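Local coordinates for protein dihydrodipicolinate synthase (Bacillus clausii KSM-K16, PDB 3E96) that probably acts as a 4-hydroxy-tetrahydrodipicolinate synthase, a lyase of the DapA family, at residues Leu163-Phe176 with Ile189-Phe203. Numbering follows the deposited sequence.
Sequences LVGVKYAINDLPRF and IAWICGTAEKWAPFF
Asn171 and Trp199 show how the chain beyond two neighbouring barrel strands can be joined by a flat amide laid on an indole. The amide lies nearly parallel to the ring, planes 9° apart, with Asn171 CG over its centre and Asn171 CB 3.6 Å from the centroid of the six-membered ring of Trp199. Across the amide, Asn171 OD1 accepts a hydrogen bond from Thr195 OG1 (2.7 Å) in the carbonyl plane, on a lone pair, which helps fix the rotation of the group. Leu173 CD2 packs 3.9 Å from Trp199 CZ3. With an alanine at Trp199 the indole is gone, and the amide would probably be freer to tilt, with a gap beside Leu173 CD2.

Deeper in, CG anti to the backbone N (chi1 176°) carries the Phe176 ring toward strand 190-193; Phe203 CD2 sits over its face, and its edge is directed, offset, toward the face of the six-membered ring of Trp191, planes at 80°, completing an aromatic cluster. Trp191 CZ3 also packs 3.7 Å from Val166 CB.

Beneath these side chains, strands 163-168 and 190-193 pair in parallel through five backbone hydrogen bonds, the first from Ala190 N to Val164 O and the last from Gly194 N to Tyr168 O. Lys167, predicted to form the Schiff base, projects from the other face, alongside Ile192. Together with helix 173-180 the strands make a beta-alpha-beta unit of the TIM barrel, flanked by strands 140-144 and 210-213, while helix 235-252 packs against Phe202 and Pro201.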
loop_
_atom_site.group_PDB
_atom_site.type_symbol
_atom_site.label_atom_id
_atom_site.label_comp_id
_atom_site.label_asym_id
_atom_site.label_seq_id
_atom_site.Cartn_x
_atom_site.Cartn_y
_atom_site.Cartn_z
ATOM N N LEU B 163 23.592 -3.649 1.629
ATOM C CA LEU B 163 22.624 -2.981 2.496
ATOM C C LEU B 163 23.471 -1.939 3.222
ATOM O O LEU B 163 24.265 -2.278 4.109
ATOM C CB LEU B 163 21.999 -3.949 3.506
ATOM C CG LEU B 163 20.993 -3.271 4.448
ATOM C CD1 LEU B 163 19.796 -2.777 3.644
ATOM C CD2 LEU B 163 20.539 -4.239 5.518
ATOM N N VAL B 164 23.319 -0.676 2.835
ATOM C CA VAL B 164 24.114 0.390 3.430
ATOM C C VAL B 164 23.399 1.207 4.491
ATOM O O VAL B 164 24.026 2.003 5.187
ATOM C CB VAL B 164 24.650 1.358 2.346
ATOM C CG1 VAL B 164 25.522 0.599 1.364
ATOM C CG2 VAL B 164 23.494 2.028 1.618
ATOM N N GLY B 165 22.092 1.020 4.614
ATOM C CA GLY B 165 21.365 1.778 5.609
ATOM C C GLY B 165 19.936 1.344 5.809
ATOM O O GLY B 165 19.350 0.645 4.984
ATOM N N VAL B 166 19.375 1.762 6.933
ATOM C CA VAL B 166 18.003 1.435 7.260
ATOM C C VAL B 166 17.294 2.694 7.731
ATOM O O VAL B 166 17.773 3.382 8.632
ATOM C CB VAL B 166 17.922 0.398 8.407
ATOM C CG1 VAL B 166 16.472 0.220 8.848
ATOM C CG2 VAL B 166 18.511 -0.933 7.959
ATOM N N LYS B 167 16.172 3.012 7.099
ATOM C CA LYS B 167 15.383 4.152 7.527
ATOM C C LYS B 167 14.359 3.496 8.436
ATOM O O LYS B 167 13.365 2.941 7.971
ATOM C CB LYS B 167 14.714 4.836 6.331
ATOM C CG LYS B 167 15.697 5.653 5.503
ATOM C CD LYS B 167 15.014 6.413 4.378
ATOM C CE LYS B 167 16.000 7.352 3.687
ATOM N NZ LYS B 167 15.342 8.131 2.604
ATOM N N TYR B 168 14.651 3.511 9.734
ATOM C CA TYR B 168 13.776 2.896 10.729
ATOM C C TYR B 168 12.609 3.841 10.958
ATOM O O TYR B 168 12.803 4.976 11.393
ATOM C CB TYR B 168 14.542 2.673 12.029
ATOM C CG TYR B 168 13.904 1.633 12.910
ATOM C CD1 TYR B 168 14.088 0.270 12.660
ATOM C CD2 TYR B 168 13.089 2.006 13.976
ATOM C CE1 TYR B 168 13.473 -0.696 13.455
ATOM C CE2 TYR B 168 12.470 1.058 14.771
ATOM C CZ TYR B 168 12.661 -0.292 14.512
ATOM O OH TYR B 168 12.034 -1.228 15.310
ATOM N N ALA B 169 11.399 3.369 10.674
ATOM C CA ALA B 169 10.220 4.214 10.786
ATOM C C ALA B 169 9.142 3.731 11.745
ATOM O O ALA B 169 7.959 4.027 11.562
ATOM C CB ALA B 169 9.628 4.439 9.396
ATOM N N ILE B 170 9.551 2.969 12.753
ATOM C CA ILE B 170 8.636 2.491 13.777
ATOM C C ILE B 170 9.021 3.345 14.978
ATOM O O ILE B 170 10.151 3.267 15.462
ATOM C CB ILE B 170 8.869 1.004 14.103
ATOM C CG1 ILE B 170 8.655 0.161 12.842
ATOM C CG2 ILE B 170 7.920 0.558 15.211
ATOM C CD1 ILE B 170 8.936 -1.321 13.031
ATOM N N ASN B 171 8.096 4.177 15.446
ATOM C CA ASN B 171 8.396 5.059 16.567
ATOM C C ASN B 171 8.315 4.366 17.913
ATOM O O ASN B 171 7.556 4.757 18.798
ATOM C CB ASN B 171 7.485 6.288 16.524
ATOM C CG ASN B 171 7.778 7.172 15.323
ATOM O OD1 ASN B 171 8.942 7.346 14.942
ATOM N ND2 ASN B 171 6.733 7.736 14.722
ATOM N N ASP B 172 9.132 3.331 18.046
ATOM C CA ASP B 172 9.216 2.539 19.260
ATOM C C ASP B 172 10.688 2.642 19.643
ATOM O O ASP B 172 11.522 1.907 19.113
ATOM C CB ASP B 172 8.841 1.090 18.943
ATOM C CG ASP B 172 8.747 0.228 20.182
ATOM O OD1 ASP B 172 9.594 0.389 21.079
ATOM O OD2 ASP B 172 7.833 -0.619 20.250
ATOM N N LEU B 173 11.011 3.571 20.540
ATOM C CA LEU B 173 12.399 3.786 20.935
ATOM C C LEU B 173 13.114 2.568 21.526
ATOM O O LEU B 173 14.260 2.298 21.167
ATOM C CB LEU B 173 12.502 4.997 21.873
ATOM C CG LEU B 173 12.415 6.374 21.187
ATOM C CD1 LEU B 173 13.584 6.558 20.235
ATOM C CD2 LEU B 173 11.111 6.508 20.429
ATOM N N PRO B 174 12.469 1.828 22.447
ATOM C CA PRO B 174 13.172 0.658 22.990
ATOM C C PRO B 174 13.513 -0.330 21.877
ATOM O O PRO B 174 14.596 -0.913 21.869
ATOM C CB PRO B 174 12.170 0.086 23.995
ATOM C CG PRO B 174 11.488 1.327 24.502
ATOM C CD PRO B 174 11.233 2.093 23.208
ATOM N N ARG B 175 12.591 -0.518 20.931
ATOM C CA ARG B 175 12.847 -1.429 19.817
ATOM C C ARG B 175 14.017 -0.937 18.978
ATOM O O ARG B 175 14.916 -1.705 18.633
ATOM C CB ARG B 175 11.625 -1.554 18.903
ATOM C CG ARG B 175 10.600 -2.571 19.344
ATOM C CD ARG B 175 9.480 -2.693 18.309
ATOM N NE ARG B 175 9.901 -3.351 17.069
ATOM C CZ ARG B 175 9.049 -3.801 16.149
ATOM N NH1 ARG B 175 7.742 -3.654 16.331
ATOM N NH2 ARG B 175 9.493 -4.428 15.066
ATOM N N PHE B 176 13.997 0.349 18.640
ATOM C CA PHE B 176 15.059 0.924 17.830
ATOM C C PHE B 176 16.414 0.821 18.531
ATOM O O PHE B 176 17.397 0.381 17.933
ATOM C CB PHE B 176 14.749 2.392 17.498
ATOM C CG PHE B 176 15.853 3.086 16.749
ATOM C CD1 PHE B 176 16.214 2.670 15.471
ATOM C CD2 PHE B 176 16.578 4.108 17.349
ATOM C CE1 PHE B 176 17.288 3.259 14.807
ATOM C CE2 PHE B 176 17.652 4.704 16.697
ATOM C CZ PHE B 176 18.010 4.278 15.422
ATOM N N ILE B 189 25.959 -0.268 9.157
ATOM C CA ILE B 189 24.654 0.171 8.690
ATOM C C ILE B 189 24.413 1.614 9.119
ATOM O O ILE B 189 24.640 1.969 10.276
ATOM C CB ILE B 189 23.527 -0.707 9.290
ATOM C CG1 ILE B 189 23.709 -2.167 8.863
ATOM C CG2 ILE B 189 22.166 -0.176 8.865
ATOM C CD1 ILE B 189 23.625 -2.397 7.366
ATOM N N ALA B 190 23.980 2.454 8.188
ATOM C CA ALA B 190 23.680 3.832 8.534
ATOM C C ALA B 190 22.279 3.780 9.131
ATOM O O ALA B 190 21.337 3.367 8.460
ATOM C CB ALA B 190 23.683 4.708 7.287
ATOM N N TRP B 191 22.137 4.169 10.394
ATOM C CA TRP B 191 20.823 4.156 11.031
ATOM C C TRP B 191 20.177 5.524 10.892
ATOM O O TRP B 191 20.646 6.503 11.472
ATOM C CB TRP B 191 20.945 3.774 12.505
ATOM C CG TRP B 191 21.263 2.327 12.696
ATOM C CD1 TRP B 191 22.463 1.787 13.080
ATOM C CD2 TRP B 191 20.374 1.225 12.490
ATOM N NE1 TRP B 191 22.368 0.413 13.126
ATOM C CE2 TRP B 191 21.097 0.043 12.768
ATOM C CE3 TRP B 191 19.031 1.121 12.097
ATOM C CZ2 TRP B 191 20.521 -1.229 12.665
ATOM C CZ3 TRP B 191 18.458 -0.148 11.994
ATOM C CH2 TRP B 191 19.206 -1.304 12.278
ATOM N N ILE B 192 19.091 5.575 10.125
ATOM C CA ILE B 192 18.381 6.823 9.853
ATOM C C ILE B 192 16.973 6.868 10.445
ATOM O O ILE B 192 16.198 5.925 10.297
ATOM C CB ILE B 192 18.263 7.028 8.322
ATOM C CG1 ILE B 192 19.664 7.058 7.702
ATOM C CG2 ILE B 192 17.509 8.325 8.005
ATOM C CD1 ILE B 192 19.672 6.874 6.190
ATOM N N CYS B 193 16.642 7.965 11.120
ATOM C CA CYS B 193 15.299 8.112 11.671
ATOM C C CYS B 193 14.395 8.421 10.482
ATOM O O CYS B 193 14.503 9.489 9.878
ATOM C CB CYS B 193 15.241 9.266 12.667
ATOM S SG CYS B 193 13.554 9.677 13.170
ATOM N N GLY B 194 13.511 7.490 10.142
ATOM C CA GLY B 194 12.632 7.692 9.000
ATOM C C GLY B 194 11.358 8.462 9.286
ATOM O O GLY B 194 10.510 8.591 8.399
ATOM N N THR B 195 11.220 8.987 10.502
ATOM C CA THR B 195 10.015 9.722 10.868
ATOM C C THR B 195 10.192 11.229 11.073
ATOM O O THR B 195 9.360 11.889 11.695
ATOM C CB THR B 195 9.353 9.082 12.104
ATOM O OG1 THR B 195 10.339 8.855 13.117
ATOM C CG2 THR B 195 8.721 7.735 11.718
ATOM N N ALA B 196 11.297 11.747 10.540
ATOM C CA ALA B 196 11.633 13.167 10.545
ATOM C C ALA B 196 11.916 13.895 11.853
ATOM O O ALA B 196 12.080 13.289 12.909
ATOM C CB ALA B 196 10.586 13.940 9.736
ATOM N N GLU B 197 11.976 15.219 11.751
ATOM C CA GLU B 197 12.314 16.093 12.869
ATOM C C GLU B 197 11.611 15.922 14.210
ATOM O O GLU B 197 12.238 16.119 15.249
ATOM C CB GLU B 197 12.226 17.557 12.417
ATOM C CG GLU B 197 13.319 17.937 11.409
ATOM C CD GLU B 197 12.894 17.778 9.957
ATOM O OE1 GLU B 197 11.966 16.990 9.676
ATOM O OE2 GLU B 197 13.502 18.443 9.088
ATOM N N LYS B 198 10.329 15.568 14.215
ATOM C CA LYS B 198 9.638 15.397 15.492
ATOM C C LYS B 198 10.290 14.273 16.296
ATOM O O LYS B 198 10.393 14.345 17.519
ATOM C CB LYS B 198 8.155 15.066 15.274
ATOM C CG LYS B 198 7.399 14.751 16.571
ATOM C CD LYS B 198 5.911 14.536 16.333
ATOM C CE LYS B 198 5.199 14.159 17.628
ATOM N NZ LYS B 198 3.754 13.862 17.417
ATOM N N TRP B 199 10.749 13.242 15.599
ATOM C CA TRP B 199 11.348 12.094 16.266
ATOM C C TRP B 199 12.871 12.020 16.267
ATOM O O TRP B 199 13.457 11.268 17.048
ATOM C CB TRP B 199 10.774 10.804 15.661
ATOM C CG TRP B 199 9.313 10.651 15.940
ATOM C CD1 TRP B 199 8.273 11.112 15.182
ATOM C CD2 TRP B 199 8.730 10.053 17.101
ATOM N NE1 TRP B 199 7.076 10.837 15.807
ATOM C CE2 TRP B 199 7.330 10.189 16.986
ATOM C CE3 TRP B 199 9.258 9.416 18.232
ATOM C CZ2 TRP B 199 6.447 9.710 17.961
ATOM C CZ3 TRP B 199 8.381 8.940 19.203
ATOM C CH2 TRP B 199 6.990 9.091 19.059
ATOM N N ALA B 200 13.510 12.807 15.409
ATOM C CA ALA B 200 14.966 12.800 15.290
ATOM C C ALA B 200 15.763 12.930 16.592
ATOM O O ALA B 200 16.730 12.200 16.795
ATOM C CB ALA B 200 15.410 13.886 14.296
ATOM N N PRO B 201 15.386 13.863 17.486
ATOM C CA PRO B 201 16.158 13.986 18.731
ATOM C C PRO B 201 16.167 12.707 19.569
ATOM O O PRO B 201 17.194 12.324 20.132
ATOM C CB PRO B 201 15.473 15.148 19.454
ATOM C CG PRO B 201 14.929 15.982 18.320
ATOM C CD PRO B 201 14.374 14.930 17.384
ATOM N N PHE B 202 15.016 12.054 19.646
ATOM C CA PHE B 202 14.875 10.826 20.416
ATOM C C PHE B 202 15.635 9.668 19.768
ATOM O O PHE B 202 16.321 8.905 20.450
ATOM C CB PHE B 202 13.391 10.505 20.557
ATOM C CG PHE B 202 12.586 11.651 21.114
ATOM C CD1 PHE B 202 12.591 11.926 22.481
ATOM C CD2 PHE B 202 11.865 12.488 20.263
ATOM C CE1 PHE B 202 11.894 13.018 22.999
ATOM C CE2 PHE B 202 11.160 13.591 20.768
ATOM C CZ PHE B 202 11.175 13.857 22.138
ATOM N N PHE B 203 15.509 9.534 18.453
ATOM C CA PHE B 203 16.223 8.483 17.736
ATOM C C PHE B 203 17.725 8.729 17.834
ATOM O O PHE B 203 18.504 7.789 17.986
ATOM C CB PHE B 203 15.833 8.465 16.252
ATOM C CG PHE B 203 14.602 7.669 15.947
ATOM C CD1 PHE B 203 13.371 8.030 16.485
ATOM C CD2 PHE B 203 14.671 6.563 15.096
ATOM C CE1 PHE B 203 12.218 7.302 16.180
ATOM C CE2 PHE B 203 13.528 5.828 14.783
ATOM C CZ PHE B 203 12.296 6.198 15.327
#